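Local coordinates for nitronate monooxygenase family protein (Pseudomonas aeruginosa, PDB 4QIT) that uses FMN and molecular oxygen to oxidise and denitrify alkyl nitronates, with the toxin propionate 3-nitronate as its presumed physiological substrate, at residues P32-A35 with A36-N40; P126-E130 with E131-A135; R149-A153 with V154-V158; R340-A344 with A345-R349. The protein carries 1 engineered substitution. All blocks are in the same frame, centred on the assembly; numbering follows the deposited sequence.

Contact 1. Residues P32-A35 with A36-N40; sequences PALA and AAVSN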
ATOM      1  N   PRO A  32      20.031   3.164 -22.599  1.00 13.50           N
ATOM      2  CA  PRO A  32      20.334   1.986 -23.419  1.00 13.51           C
ATOM      3  C   PRO A  32      21.347   1.035 -22.768  1.00 12.02           C
ATOM      4  O   PRO A  32      21.183  -0.184 -22.894  1.00 12.46           O
ATOM      5  CB  PRO A  32      20.894   2.600 -24.707  1.00 14.03           C
ATOM      6  CG  PRO A  32      20.163   3.902 -24.819  1.00 17.23           C
ATOM      7  CD  PRO A  32      20.101   4.410 -23.388  1.00 14.30           C
ATOM      8  N   ALA A  33      22.361   1.564 -22.084  1.00 12.15           N
ATOM      9  CA  ALA A  33      23.332   0.711 -21.401  1.00 13.34           C
ATOM     10  C   ALA A  33      22.675  -0.154 -20.319  1.00 13.68           C
ATOM     11  O   ALA A  33      22.978  -1.341 -20.208  1.00 12.16           O
ATOM     12  CB  ALA A  33      24.463   1.541 -20.812  1.00 13.81           C
ATOM     13  N   LEU A  34      21.782   0.439 -19.527  1.00 12.73           N
ATOM     14  CA  LEU A  34      21.104  -0.311 -18.468  1.00 12.21           C
ATOM     15  C   LEU A  34      20.213  -1.399 -19.067  1.00 11.38           C
ATOM     16  O   LEU A  34      20.262  -2.560 -18.638  1.00 11.75           O
ATOM     17  CB  LEU A  34      20.279   0.627 -17.570  1.00  9.96           C
ATOM     18  CG  LEU A  34      19.444  -0.105 -16.518  1.00 10.38           C
ATOM     19  CD1 LEU A  34      20.331  -0.870 -15.561  1.00 13.55           C
ATOM     20  CD2 LEU A  34      18.567   0.882 -15.758  1.00 11.79           C
ATOM     21  N   ALA A  35      19.406  -1.019 -20.060  1.00 10.99           N
ATOM     22  CA  ALA A  35      18.500  -1.943 -20.724  1.00 10.36           C
ATOM     23  C   ALA A  35      19.264  -3.112 -21.340  1.00 10.16           C
ATOM     24  O   ALA A  35      18.877  -4.278 -21.184  1.00 11.19           O
ATOM     25  CB  ALA A  35      17.672  -1.209 -21.797  1.00 11.29           C
ATOM     26  N   ALA A  36      20.359  -2.806 -22.033  1.00 12.57           N
ATOM     27  CA  ALA A  36      21.103  -3.852 -22.726  1.00 12.57           C
ATOM     28  C   ALA A  36      21.758  -4.809 -21.744  1.00 12.71           C
ATOM     29  O   ALA A  36      21.821  -6.013 -21.995  1.00 12.53           O
ATOM     30  CB  ALA A  36      22.134  -3.248 -23.646  1.00 13.88           C
ATOM     31  N   ALA A  37      22.243  -4.275 -20.629  1.00 11.28           N
ATOM     32  CA  ALA A  37      22.865  -5.103 -19.601  1.00 10.66           C
ATOM     33  C   ALA A  37      21.874  -6.119 -19.031  1.00 12.51           C
ATOM     34  O   ALA A  37      22.188  -7.306 -18.888  1.00 13.04           O
ATOM     35  CB  ALA A  37      23.461  -4.236 -18.501  1.00 12.67           C
ATOM     36  N   VAL A  38      20.664  -5.657 -18.723  1.00 10.99           N
ATOM     37  CA  VAL A  38      19.635  -6.544 -18.194  1.00  9.63           C
ATOM     38  C   VAL A  38      19.182  -7.580 -19.223  1.00  9.79           C
ATOM     39  O   VAL A  38      19.042  -8.764 -18.906  1.00 11.71           O
ATOM     40  CB  VAL A  38      18.439  -5.725 -17.671  1.00  9.60           C
ATOM     41  CG1 VAL A  38      17.309  -6.632 -17.239  1.00 11.34           C
ATOM     42  CG2 VAL A  38      18.898  -4.852 -16.518  1.00 11.16           C
ATOM     43  N   SER A  39      18.960  -7.143 -20.456  1.00 12.06           N
ATOM     44  CA  SER A  39      18.588  -8.065 -21.522  1.00 11.18           C
ATOM     45  C   SER A  39      19.700  -9.087 -21.785  1.00 12.04           C
ATOM     46  O   SER A  39      19.428 -10.276 -21.889  1.00 12.90           O
ATOM     47  CB  SER A  39      18.230  -7.306 -22.797  1.00 12.18           C
ATOM     48  OG  SER A  39      17.001  -6.599 -22.634  1.00 11.89           O
ATOM     49  N   ASN A  40      20.946  -8.633 -21.861  1.00 13.17           N
ATOM     50  CA  ASN A  40      22.068  -9.562 -22.018  1.00 12.19           C
ATOM     51  C   ASN A  40      22.140 -10.598 -20.898  1.00 13.07           C
ATOM     52  O   ASN A  40      22.442 -11.774 -21.138  1.00 13.44           O
ATOM     53  CB  ASN A  40      23.392  -8.797 -22.116  1.00 11.66           C
ATOM     54  CG  ASN A  40      23.632  -8.216 -23.502  1.00 13.14           C
ATOM     55  OD1 ASN A  40      23.008  -8.627 -24.476  1.00 15.56           O
ATOM     56  ND2 ASN A  40      24.545  -7.249 -23.587  1.00 15.67           N
TER

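Contact 2. Residues P126-E130 with E131-A135; sequences PMLLE and ERPAA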
ATOM      1  N   PRO A 126       3.897   4.871 -36.042  1.00 19.39           N
ATOM      2  CA  PRO A 126       4.583   4.340 -37.228  1.00 20.39           C
ATOM      3  C   PRO A 126       6.078   4.100 -37.005  1.00 20.87           C
ATOM      4  O   PRO A 126       6.626   3.162 -37.587  1.00 20.63           O
ATOM      5  CB  PRO A 126       4.345   5.419 -38.295  1.00 22.83           C
ATOM      6  CG  PRO A 126       3.952   6.646 -37.539  1.00 25.43           C
ATOM      7  CD  PRO A 126       3.242   6.161 -36.317  1.00 21.00           C
ATOM      8  N   MET A 127       6.728   4.909 -36.174  1.00 19.75           N
ATOM      9  CA  MET A 127       8.133   4.654 -35.845  1.00 18.38           C
ATOM     10  C   MET A 127       8.315   3.302 -35.150  1.00 18.30           C
ATOM     11  O   MET A 127       9.243   2.546 -35.472  1.00 19.33           O
ATOM     12  CB  MET A 127       8.715   5.789 -34.998  1.00 17.28           C
ATOM     13  CG  MET A 127      10.184   5.624 -34.657  1.00 17.11           C
ATOM     14  SD  MET A 127      10.518   4.605 -33.200  1.00 16.90           S
ATOM     15  CE  MET A 127       9.912   5.664 -31.885  1.00 17.96           C
ATOM     16  N   LEU A 128       7.430   2.993 -34.206  1.00 17.00           N
ATOM     17  CA  LEU A 128       7.501   1.706 -33.513  1.00 20.54           C
ATOM     18  C   LEU A 128       7.236   0.529 -34.455  1.00 18.97           C
ATOM     19  O   LEU A 128       7.836  -0.536 -34.309  1.00 19.68           O
ATOM     20  CB  LEU A 128       6.530   1.674 -32.326  1.00 16.60           C
ATOM     21  CG  LEU A 128       6.819   2.647 -31.179  1.00 17.12           C
ATOM     22  CD1 LEU A 128       5.666   2.625 -30.181  1.00 16.38           C
ATOM     23  CD2 LEU A 128       8.133   2.305 -30.486  1.00 16.31           C
ATOM     24  N   LEU A 129       6.337   0.723 -35.419  1.00 19.90           N
ATOM     25  CA  LEU A 129       6.007  -0.334 -36.372  1.00 18.56           C
ATOM     26  C   LEU A 129       7.197  -0.620 -37.288  1.00 20.87           C
ATOM     27  O   LEU A 129       7.376  -1.744 -37.761  1.00 27.35           O
ATOM     28  CB  LEU A 129       4.762   0.038 -37.187  1.00 20.26           C
ATOM     29  CG  LEU A 129       3.455   0.153 -36.398  1.00 21.12           C
ATOM     30  CD1 LEU A 129       2.332   0.614 -37.308  1.00 25.32           C
ATOM     31  CD2 LEU A 129       3.096  -1.160 -35.733  1.00 21.37           C
ATOM     32  N   GLU A 130       8.024   0.395 -37.513  1.00 21.06           N
ATOM     33  CA  GLU A 130       9.229   0.228 -38.320  1.00 20.19           C
ATOM     34  C   GLU A 130      10.347  -0.456 -37.532  1.00 23.37           C
ATOM     35  O   GLU A 130      11.005  -1.372 -38.031  1.00 23.55           O
ATOM     36  CB  GLU A 130       9.730   1.582 -38.821  1.00 20.98           C
ATOM     37  CG  GLU A 130       8.831   2.269 -39.841  1.00 24.59           C
ATOM     38  CD  GLU A 130       9.304   3.678 -40.152  1.00 31.40           C
ATOM     39  OE1 GLU A 130       9.566   3.971 -41.338  1.00 41.44           O
ATOM     40  OE2 GLU A 130       9.410   4.495 -39.210  1.00 33.00           O
ATOM     41  N   GLU A 131      10.568  -0.005 -36.299  1.00 20.95           N
ATOM     42  CA  GLU A 131      11.699  -0.486 -35.505  1.00 20.49           C
ATOM     43  C   GLU A 131      11.445  -1.835 -34.829  1.00 21.52           C
ATOM     44  O   GLU A 131      12.388  -2.590 -34.573  1.00 19.87           O
ATOM     45  CB  GLU A 131      12.112   0.561 -34.461  1.00 20.27           C
ATOM     46  CG  GLU A 131      12.613   1.875 -35.047  1.00 21.45           C
ATOM     47  CD  GLU A 131      13.772   1.700 -36.017  1.00 21.88           C
ATOM     48  OE1 GLU A 131      14.716   0.936 -35.711  1.00 23.03           O
ATOM     49  OE2 GLU A 131      13.745   2.339 -37.089  1.00 24.69           O
ATOM     50  N   ARG A 132      10.180  -2.116 -34.528  1.00 19.00           N
ATOM     51  CA  ARG A 132       9.760  -3.391 -33.944  1.00 21.16           C
ATOM     52  C   ARG A 132      10.580  -3.870 -32.742  1.00 21.99           C
ATOM     53  O   ARG A 132      11.206  -4.932 -32.794  1.00 19.20           O
ATOM     54  CB  ARG A 132       9.729  -4.485 -35.018  1.00 24.69           C
ATOM     55  CG  ARG A 132       8.886  -4.110 -36.224  1.00 24.37           C
ATOM     56  CD  ARG A 132       8.812  -5.228 -37.257  1.00 32.51           C
ATOM     57  NE  ARG A 132       8.342  -4.717 -38.545  1.00 39.58           N
ATOM     58  CZ  ARG A 132       7.714  -5.443 -39.467  1.00 43.03           C
ATOM     59  NH1 ARG A 132       7.462  -6.727 -39.249  1.00 42.12           N
ATOM     60  NH2 ARG A 132       7.330  -4.878 -40.606  1.00 44.13           N
ATOM     61  N   PRO A 133      10.570  -3.097 -31.646  1.00 20.09           N
ATOM     62  CA  PRO A 133      11.161  -3.640 -30.420  1.00 17.21           C
ATOM     63  C   PRO A 133      10.333  -4.839 -29.969  1.00 18.34           C
ATOM     64  O   PRO A 133       9.160  -4.936 -30.325  1.00 16.40           O
ATOM     65  CB  PRO A 133      11.029  -2.480 -29.428  1.00 18.45           C
ATOM     66  CG  PRO A 133       9.883  -1.664 -29.934  1.00 18.39           C
ATOM     67  CD  PRO A 133       9.925  -1.790 -31.433  1.00 18.41           C
ATOM     68  N   ALA A 134      10.930  -5.754 -29.213  1.00 17.46           N
ATOM     69  CA  ALA A 134      10.215  -6.953 -28.791  1.00 16.64           C
ATOM     70  C   ALA A 134       8.984  -6.628 -27.949  1.00 15.44           C
ATOM     71  O   ALA A 134       7.957  -7.306 -28.048  1.00 15.49           O
ATOM     72  CB  ALA A 134      11.145  -7.883 -28.031  1.00 17.19           C
ATOM     73  N   ALA A 135       9.085  -5.595 -27.115  1.00 13.34           N
ATOM     74  CA  ALA A 135       7.952  -5.195 -26.291  1.00 15.66           C
ATOM     75  C   ALA A 135       7.748  -3.687 -26.298  1.00 11.50           C
ATOM     76  O   ALA A 135       8.710  -2.913 -26.315  1.00 11.62           O
ATOM     77  CB  ALA A 135       8.123  -5.698 -24.867  1.00 15.28           C
TER

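Contact 3. Residues R149-A153 with V154-V158; sequences RALQA and VGIRV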
ATOM      1  N   ARG A 149      -3.394  -3.610 -31.685  1.00 20.87           N
ATOM      2  CA  ARG A 149      -3.400  -4.630 -32.736  1.00 21.15           C
ATOM      3  C   ARG A 149      -2.336  -4.396 -33.806  1.00 18.99           C
ATOM      4  O   ARG A 149      -1.685  -5.337 -34.264  1.00 20.63           O
ATOM      5  CB  ARG A 149      -4.773  -4.685 -33.407  1.00 25.40           C
ATOM      6  CG  ARG A 149      -5.860  -5.304 -32.542  1.00 28.06           C
ATOM      7  CD  ARG A 149      -5.541  -6.742 -32.173  1.00 28.35           C
ATOM      8  NE  ARG A 149      -6.517  -7.285 -31.232  1.00 33.81           N
ATOM      9  CZ  ARG A 149      -6.352  -8.419 -30.559  1.00 37.09           C
ATOM     10  NH1 ARG A 149      -5.246  -9.130 -30.730  1.00 41.04           N
ATOM     11  NH2 ARG A 149      -7.284  -8.840 -29.716  1.00 39.72           N
ATOM     12  N   ALA A 150      -2.174  -3.142 -34.208  1.00 18.22           N
ATOM     13  CA  ALA A 150      -1.184  -2.792 -35.220  1.00 20.53           C
ATOM     14  C   ALA A 150       0.232  -3.163 -34.768  1.00 24.25           C
ATOM     15  O   ALA A 150       1.029  -3.674 -35.559  1.00 23.27           O
ATOM     16  CB  ALA A 150      -1.273  -1.321 -35.556  1.00 24.73           C
ATOM     17  N   LEU A 151       0.540  -2.898 -33.499  1.00 19.25           N
ATOM     18  CA  LEU A 151       1.835  -3.274 -32.937  1.00 18.83           C
ATOM     19  C   LEU A 151       1.999  -4.790 -32.915  1.00 19.84           C
ATOM     20  O   LEU A 151       3.055  -5.323 -33.266  1.00 20.29           O
ATOM     21  CB  LEU A 151       1.978  -2.711 -31.516  1.00 20.05           C
ATOM     22  CG  LEU A 151       2.054  -1.189 -31.403  1.00 13.48           C
ATOM     23  CD1 LEU A 151       1.724  -0.723 -29.987  1.00 18.38           C
ATOM     24  CD2 LEU A 151       3.432  -0.697 -31.803  1.00 15.86           C
ATOM     25  N   GLN A 152       0.946  -5.486 -32.509  1.00 19.10           N
ATOM     26  CA  GLN A 152       0.981  -6.937 -32.415  1.00 19.19           C
ATOM     27  C   GLN A 152       1.128  -7.578 -33.796  1.00 22.69           C
ATOM     28  O   GLN A 152       1.730  -8.643 -33.932  1.00 24.17           O
ATOM     29  CB  GLN A 152      -0.264  -7.445 -31.682  1.00 18.93           C
ATOM     30  CG  GLN A 152      -0.249  -7.101 -30.179  1.00 18.26           C
ATOM     31  CD  GLN A 152      -1.601  -7.254 -29.503  1.00 22.41           C
ATOM     32  OE1 GLN A 152      -2.650  -7.036 -30.117  1.00 21.93           O
ATOM     33  NE2 GLN A 152      -1.584  -7.610 -28.221  1.00 19.48           N
ATOM     34  N   ALA A 153       0.602  -6.903 -34.813  1.00 22.26           N
ATOM     35  CA  ALA A 153       0.645  -7.409 -36.185  1.00 25.24           C
ATOM     36  C   ALA A 153       2.075  -7.568 -36.705  1.00 27.10           C
ATOM     37  O   ALA A 153       2.333  -8.396 -37.584  1.00 26.91           O
ATOM     38  CB  ALA A 153      -0.164  -6.497 -37.106  1.00 23.89           C
ATOM     39  N   VAL A 154       3.003  -6.773 -36.174  1.00 22.26           N
ATOM     40  CA  VAL A 154       4.404  -6.887 -36.568  1.00 24.93           C
ATOM     41  C   VAL A 154       5.232  -7.606 -35.494  1.00 22.01           C
ATOM     42  O   VAL A 154       6.463  -7.523 -35.484  1.00 28.40           O
ATOM     43  CB  VAL A 154       5.031  -5.518 -36.926  1.00 26.94           C
ATOM     44  CG1 VAL A 154       4.342  -4.918 -38.147  1.00 30.63           C
ATOM     45  CG2 VAL A 154       4.949  -4.562 -35.754  1.00 23.73           C
ATOM     46  N   GLY A 155       4.545  -8.307 -34.597  1.00 22.76           N
ATOM     47  CA  GLY A 155       5.206  -9.200 -33.660  1.00 21.86           C
ATOM     48  C   GLY A 155       5.517  -8.632 -32.289  1.00 24.31           C
ATOM     49  O   GLY A 155       6.037  -9.345 -31.430  1.00 24.99           O
ATOM     50  N   ILE A 156       5.197  -7.360 -32.077  1.00 21.69           N
ATOM     51  CA  ILE A 156       5.474  -6.698 -30.799  1.00 20.29           C
ATOM     52  C   ILE A 156       4.533  -7.179 -29.685  1.00 18.26           C
ATOM     53  O   ILE A 156       3.321  -7.295 -29.890  1.00 18.07           O
ATOM     54  CB  ILE A 156       5.343  -5.165 -30.945  1.00 17.51           C
ATOM     55  CG1 ILE A 156       6.272  -4.648 -32.047  1.00 20.33           C
ATOM     56  CG2 ILE A 156       5.603  -4.464 -29.606  1.00 16.11           C
ATOM     57  CD1 ILE A 156       5.976  -3.230 -32.490  1.00 17.81           C
ATOM     58  N   ARG A 157       5.091  -7.474 -28.507  1.00 15.41           N
ATOM     59  CA  ARG A 157       4.272  -7.765 -27.331  1.00 14.80           C
ATOM     60  C   ARG A 157       3.914  -6.455 -26.636  1.00 14.44           C
ATOM     61  O   ARG A 157       4.778  -5.600 -26.464  1.00 16.73           O
ATOM     62  CB  ARG A 157       5.017  -8.669 -26.346  1.00 15.76           C
ATOM     63  CG  ARG A 157       5.535  -9.967 -26.946  1.00 15.87           C
ATOM     64  CD  ARG A 157       4.420 -10.800 -27.531  1.00 20.64           C
ATOM     65  NE  ARG A 157       4.898 -12.131 -27.890  1.00 21.88           N
ATOM     66  CZ  ARG A 157       4.269 -12.952 -28.724  1.00 25.81           C
ATOM     67  NH1 ARG A 157       3.137 -12.575 -29.302  1.00 28.61           N
ATOM     68  NH2 ARG A 157       4.776 -14.150 -28.983  1.00 25.41           N
ATOM     69  N   VAL A 158       2.652  -6.302 -26.240  1.00 12.18           N
ATOM     70  CA  VAL A 158       2.183  -5.038 -25.662  1.00 12.74           C
ATOM     71  C   VAL A 158       1.803  -5.190 -24.191  1.00 13.65           C
ATOM     72  O   VAL A 158       0.969  -6.034 -23.831  1.00 13.37           O
ATOM     73  CB  VAL A 158       0.977  -4.466 -26.435  1.00 13.32           C
ATOM     74  CG1 VAL A 158       0.442  -3.204 -25.747  1.00 13.07           C
ATOM     75  CG2 VAL A 158       1.364  -4.167 -27.888  1.00 14.37           C
TER

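Contact 4. Residues R340-A344 with A345-R349; sequences RELPA and AELLR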
ATOM      1  N   ARG A 340      20.529  -1.965  -3.508  1.00 11.55           N
ATOM      2  CA  ARG A 340      21.913  -2.408  -3.615  1.00 12.64           C
ATOM      3  C   ARG A 340      22.545  -1.694  -4.799  1.00 13.68           C
ATOM      4  O   ARG A 340      21.846  -1.277  -5.728  1.00 14.24           O
ATOM      5  CB  ARG A 340      21.980  -3.917  -3.838  1.00 13.67           C
ATOM      6  CG  ARG A 340      21.564  -4.733  -2.632  1.00 14.26           C
ATOM      7  CD  ARG A 340      21.546  -6.224  -2.930  1.00 13.98           C
ATOM      8  NE  ARG A 340      20.271  -6.685  -3.483  1.00 13.75           N
ATOM      9  CZ  ARG A 340      19.955  -7.965  -3.636  1.00 18.06           C
ATOM     10  NH1 ARG A 340      20.817  -8.916  -3.290  1.00 16.02           N
ATOM     11  NH2 ARG A 340      18.775  -8.296  -4.130  1.00 13.51           N
ATOM     12  N   GLU A 341      23.871  -1.570  -4.762  1.00 12.36           N
ATOM     13  CA  GLU A 341      24.641  -0.911  -5.819  1.00 13.07           C
ATOM     14  C   GLU A 341      25.516  -1.940  -6.518  1.00 12.58           C
ATOM     15  O   GLU A 341      26.582  -2.302  -6.006  1.00 15.52           O
ATOM     16  CB  GLU A 341      25.521   0.198  -5.233  1.00 14.21           C
ATOM     17  CG  GLU A 341      26.361   0.940  -6.279  1.00 15.62           C
ATOM     18  CD  GLU A 341      27.123   2.111  -5.692  1.00 24.53           C
ATOM     19  OE1 GLU A 341      27.422   2.085  -4.480  1.00 26.10           O
ATOM     20  OE2 GLU A 341      27.420   3.066  -6.439  1.00 33.28           O
ATOM     21  N   LEU A 342      25.065  -2.416  -7.677  1.00 11.11           N
ATOM     22  CA  LEU A 342      25.783  -3.447  -8.424  1.00 11.48           C
ATOM     23  C   LEU A 342      25.693  -3.163  -9.914  1.00 12.60           C
ATOM     24  O   LEU A 342      24.737  -2.544 -10.361  1.00 12.15           O
ATOM     25  CB  LEU A 342      25.151  -4.814  -8.162  1.00 12.99           C
ATOM     26  CG  LEU A 342      25.121  -5.367  -6.739  1.00 14.23           C
ATOM     27  CD1 LEU A 342      24.214  -6.588  -6.681  1.00 15.74           C
ATOM     28  CD2 LEU A 342      26.521  -5.749  -6.295  1.00 18.44           C
ATOM     29  N   PRO A 343      26.689  -3.612 -10.699  1.00 12.22           N
ATOM     30  CA  PRO A 343      26.513  -3.629 -12.155  1.00 10.87           C
ATOM     31  C   PRO A 343      25.223  -4.371 -12.481  1.00 12.22           C
ATOM     32  O   PRO A 343      24.909  -5.372 -11.827  1.00 12.64           O
ATOM     33  CB  PRO A 343      27.726  -4.433 -12.645  1.00 12.91           C
ATOM     34  CG  PRO A 343      28.763  -4.200 -11.593  1.00 12.40           C
ATOM     35  CD  PRO A 343      28.007  -4.140 -10.288  1.00 11.99           C
ATOM     36  N   ALA A 344      24.472  -3.870 -13.455  1.00 11.68           N
ATOM     37  CA  ALA A 344      23.137  -4.400 -13.711  1.00 10.16           C
ATOM     38  C   ALA A 344      23.099  -5.886 -14.040  1.00 12.99           C
ATOM     39  O   ALA A 344      22.191  -6.593 -13.595  1.00 11.92           O
ATOM     40  CB  ALA A 344      22.441  -3.581 -14.788  1.00 13.02           C
ATOM     41  N   ALA A 345      24.085  -6.366 -14.796  1.00 12.61           N
ATOM     42  CA  ALA A 345      24.163  -7.785 -15.108  1.00 12.50           C
ATOM     43  C   ALA A 345      24.369  -8.607 -13.832  1.00 13.97           C
ATOM     44  O   ALA A 345      23.719  -9.644 -13.651  1.00 13.81           O
ATOM     45  CB  ALA A 345      25.280  -8.051 -16.107  1.00 13.90           C
ATOM     46  N   GLU A 346      25.251  -8.142 -12.947  1.00 13.18           N
ATOM     47  CA  GLU A 346      25.429  -8.799 -11.648  1.00 13.56           C
ATOM     48  C   GLU A 346      24.147  -8.757 -10.818  1.00 13.95           C
ATOM     49  O   GLU A 346      23.791  -9.740 -10.167  1.00 13.54           O
ATOM     50  CB  GLU A 346      26.595  -8.199 -10.847  1.00 16.30           C
ATOM     51  CG  GLU A 346      26.818  -8.908  -9.495  1.00 16.97           C
ATOM     52  CD  GLU A 346      27.986  -8.358  -8.676  1.00 21.97           C
ATOM     53  OE1 GLU A 346      28.788  -7.543  -9.196  1.00 20.02           O
ATOM     54  OE2 GLU A 346      28.107  -8.751  -7.491  1.00 21.52           O
ATOM     55  N   LEU A 347      23.450  -7.628 -10.831  1.00 11.44           N
ATOM     56  CA  LEU A 347      22.202  -7.567 -10.082  1.00 12.74           C
ATOM     57  C   LEU A 347      21.183  -8.568 -10.636  1.00 11.21           C
ATOM     58  O   LEU A 347      20.555  -9.294  -9.867  1.00  9.99           O
ATOM     59  CB  LEU A 347      21.637  -6.142 -10.040  1.00 12.09           C
ATOM     60  CG  LEU A 347      20.274  -6.030  -9.354  1.00 11.40           C
ATOM     61  CD1 LEU A 347      20.338  -6.468  -7.891  1.00 14.09           C
ATOM     62  CD2 LEU A 347      19.727  -4.610  -9.457  1.00 13.14           C
ATOM     63  N   LEU A 348      21.025  -8.618 -11.957  1.00 10.59           N
ATOM     64  CA  LEU A 348      20.126  -9.592 -12.566  1.00  9.92           C
ATOM     65  C   LEU A 348      20.497 -11.025 -12.140  1.00 12.54           C
ATOM     66  O   LEU A 348      19.644 -11.784 -11.666  1.00 13.01           O
ATOM     67  CB  LEU A 348      20.105  -9.422 -14.091  1.00 11.57           C
ATOM     68  CG  LEU A 348      18.915  -9.980 -14.875  1.00 11.61           C
ATOM     69  CD1 LEU A 348      18.953 -11.506 -14.972  1.00 15.56           C
ATOM     70  CD2 LEU A 348      17.581  -9.510 -14.264  1.00 13.11           C
ATOM     71  N   ARG A 349      21.775 -11.370 -12.279  1.00 13.91           N
ATOM     72  CA  ARG A 349      22.311 -12.665 -11.865  1.00 14.71           C
ATOM     73  C   ARG A 349      21.966 -12.973 -10.405  1.00 13.81           C
ATOM     74  O   ARG A 349      21.518 -14.080 -10.074  1.00 13.51           O
ATOM     75  CB  ARG A 349      23.835 -12.624 -12.039  1.00 17.88           C
ATOM     76  CG  ARG A 349      24.525 -13.932 -12.370  1.00 35.24           C
ATOM     77  CD  ARG A 349      25.993 -13.667 -12.726  1.00 30.00           C
ATOM     78  NE  ARG A 349      26.100 -12.741 -13.843  1.00 26.09           N
ATOM     79  CZ  ARG A 349      26.837 -11.629 -13.866  1.00 21.57           C
ATOM     80  NH1 ARG A 349      27.576 -11.261 -12.828  1.00 23.78           N
ATOM     81  NH2 ARG A 349      26.829 -10.879 -14.957  1.00 18.27           N
TER

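Contact 1. Residues P32-A35 with A36-N40
The flat groups that meet here are peptide units: the carbonyl oxygens of P32, A33, L34 and A35 accept the N-H groups of A36, A37, V38 and S39, every donor tilted out of the carbonyl plane, from 17° at A35 O to 30° at A33 O. The bonds are ordinary alpha-helical ones, A36 N to P32 O being 2.9 Å and V38 N to L34 O 3.1 Å. Side-chain carbons crowd the same oxygens. A36 CB lies 3.3 Å from P32 O, and A37 CB is 3.4 Å from A33 O. V38 turns CG1 anti to its backbone N (chi1 175°), which brings CG2 beside that nitrogen and 3.4 Å from L34 O. The same methyl, CG2, faces L34 CD1 at 4.3 Å, one turn along the helix. S39 OG also comes back beside its own N, near A35 O. This is helix 32-41 of the TIM barrel, which follows strand 21-23 and precedes strand 45-48 in the chain; L34, A35 and V38 touch Q23 of the first strand, while A36 rests on L67 and T68. The side chain of L34 stays about 9 Å from the bound FMN. Chemically, each carbonyl from P32 to A35 is matched with the N-H four residues on and L34 N with T31 OG1, so apolar groups can pack on the barrel strand, while the buried hydroxyl of S39 is hydrogen-bonded to P71 O of a loop and to G45 N at the start of strand 45-48.

Contact 2. Residues P126-E130 with E131-A135
R132 N is held by L128 O at 2.8 Å and E131 N by M127 O at 3.0 Å, two i to i+4 bonds that close the end of the helix. The R132 side chain folds back toward L129 O: CG lies 3.2 Å away and NE makes a weak hydrogen bond of 3.2 Å with it. E130 O sits at the edge of the R132 guanidinium, near its plane. M127 SD meets E131 CG at 3.9 Å; M127 sends CG anti to its backbone N (chi1 -178°) and then bends twice, which lays the sulfur against the glutamate's aliphatic part. L128 CD2 touches P133 CG at 4.4 Å. In the TIM barrel this is where helix 124-131 stops and the chain turns toward strand 135-139: R132 takes a positive phi of 48°, and P133, which has no N-H to give, follows. Farther out, R58 of helix 54-65 forms salt bridges with both E130 and E131, and R62 another with E131, which probably offsets the repulsion between the two glutamates, their OE2 atoms 5.3 Å apart. L128 and L129 pack on L151 of helix 145-153, P133 on V74 of strand 72-77.

Contact 3. Residues R149-A153 with V154-V158
L151 O accepts two backbone N-H groups, which reach it from opposite faces of its carbonyl plane: V154 N and I156 N, each at 3.2 Å. V154 N stands well above that plane, 60° out of it, whereas I156 N is tilted by 33°. Together with G155 N to Q152 O at 2.9 Å, the I156 bond makes a Schellman motif that ends the helix. G155 is its C-prime residue, with a positive phi of 95° that suits a residue without a side chain. V154 adds to the crowding round L151 O: its CG2, between the backbone N and the carbonyl carbon, comes within 3.2 Å of that oxygen. Past the turn the chain runs back beside the helix. I156 CD1 meets L151 CD2 at 3.7 Å, and V158 CG2 lies 4.0 Å from L151 CB, the V158 and L151 side chains crossing at about a right angle. A CA-H...O contact of 3.5 Å joins Q152 CA to I156 O, and Q152 NE2 hydrogen-bonds to G175 O and D177 OD2. The turn connects helix 145-153 to strand 157-162 in a beta-alpha-beta unit of the barrel that starts with strand 135-139. L151 is packed against L125 of helix 124-131, while V158 and L151 both touch F138 on the adjoining strand.

Contact 4. Residues R340-A344 with A345-R349
The start of helix 344-355, near the C terminus of the chain, brings R340-A344 against A345-R349, with P343 at the N-cap. P343 O takes L347 N at 2.9 Å and A344 O takes L348 N, also at 2.9 Å, so the first turn closes on the backbone. E346 runs its extended chain over the loop before the helix, CG anti to the backbone N (chi1 -178°), and lies alongside the proline with OE1 3.7 Å from P343 CD. Its other oxygen, OE2, is 3.6 Å from L342 CD2, the leucine crossing the glutamate at about a right angle. The second methyl of L342, CD1, packs on L347 CD1 at 4.1 Å. L347 CD1 also covers one face of the R340 guanidinium, approaching NE at 4.4 Å, while NH1 of that arginine forms a salt bridge with E354 and NH2 bonds to M226 O. Proline at the N-cap has no side-chain acceptor for the first-turn N-H groups, and OE1 of E253, in a nearby loop, takes one of them, A344 N; the negative charges of E253 and E346 near the N-terminal end would probably be favoured by the helix dipole.

All four contacts are local and follow one another in series, so none nests in or crosses another. Contact 1 closes turns of helix 32-41. Contact 2 ends helix 124-131 and leads into strand 135-139; contact 3 then ends helix 145-153 and leads into strand 157-162. These two touch: A134 O probably hydrogen-bonds to R157 N at 2.9 Å, joining the neighbouring barrel strands, and L129 CD2 lies 3.3 Å from A150 O between their helices. Contact 4 opens the last helix and returns to the first region, with A344 CB 3.5 Å from L34 CD1. Contacts 1 and 4 form one packed pair, contacts 2 and 3 another.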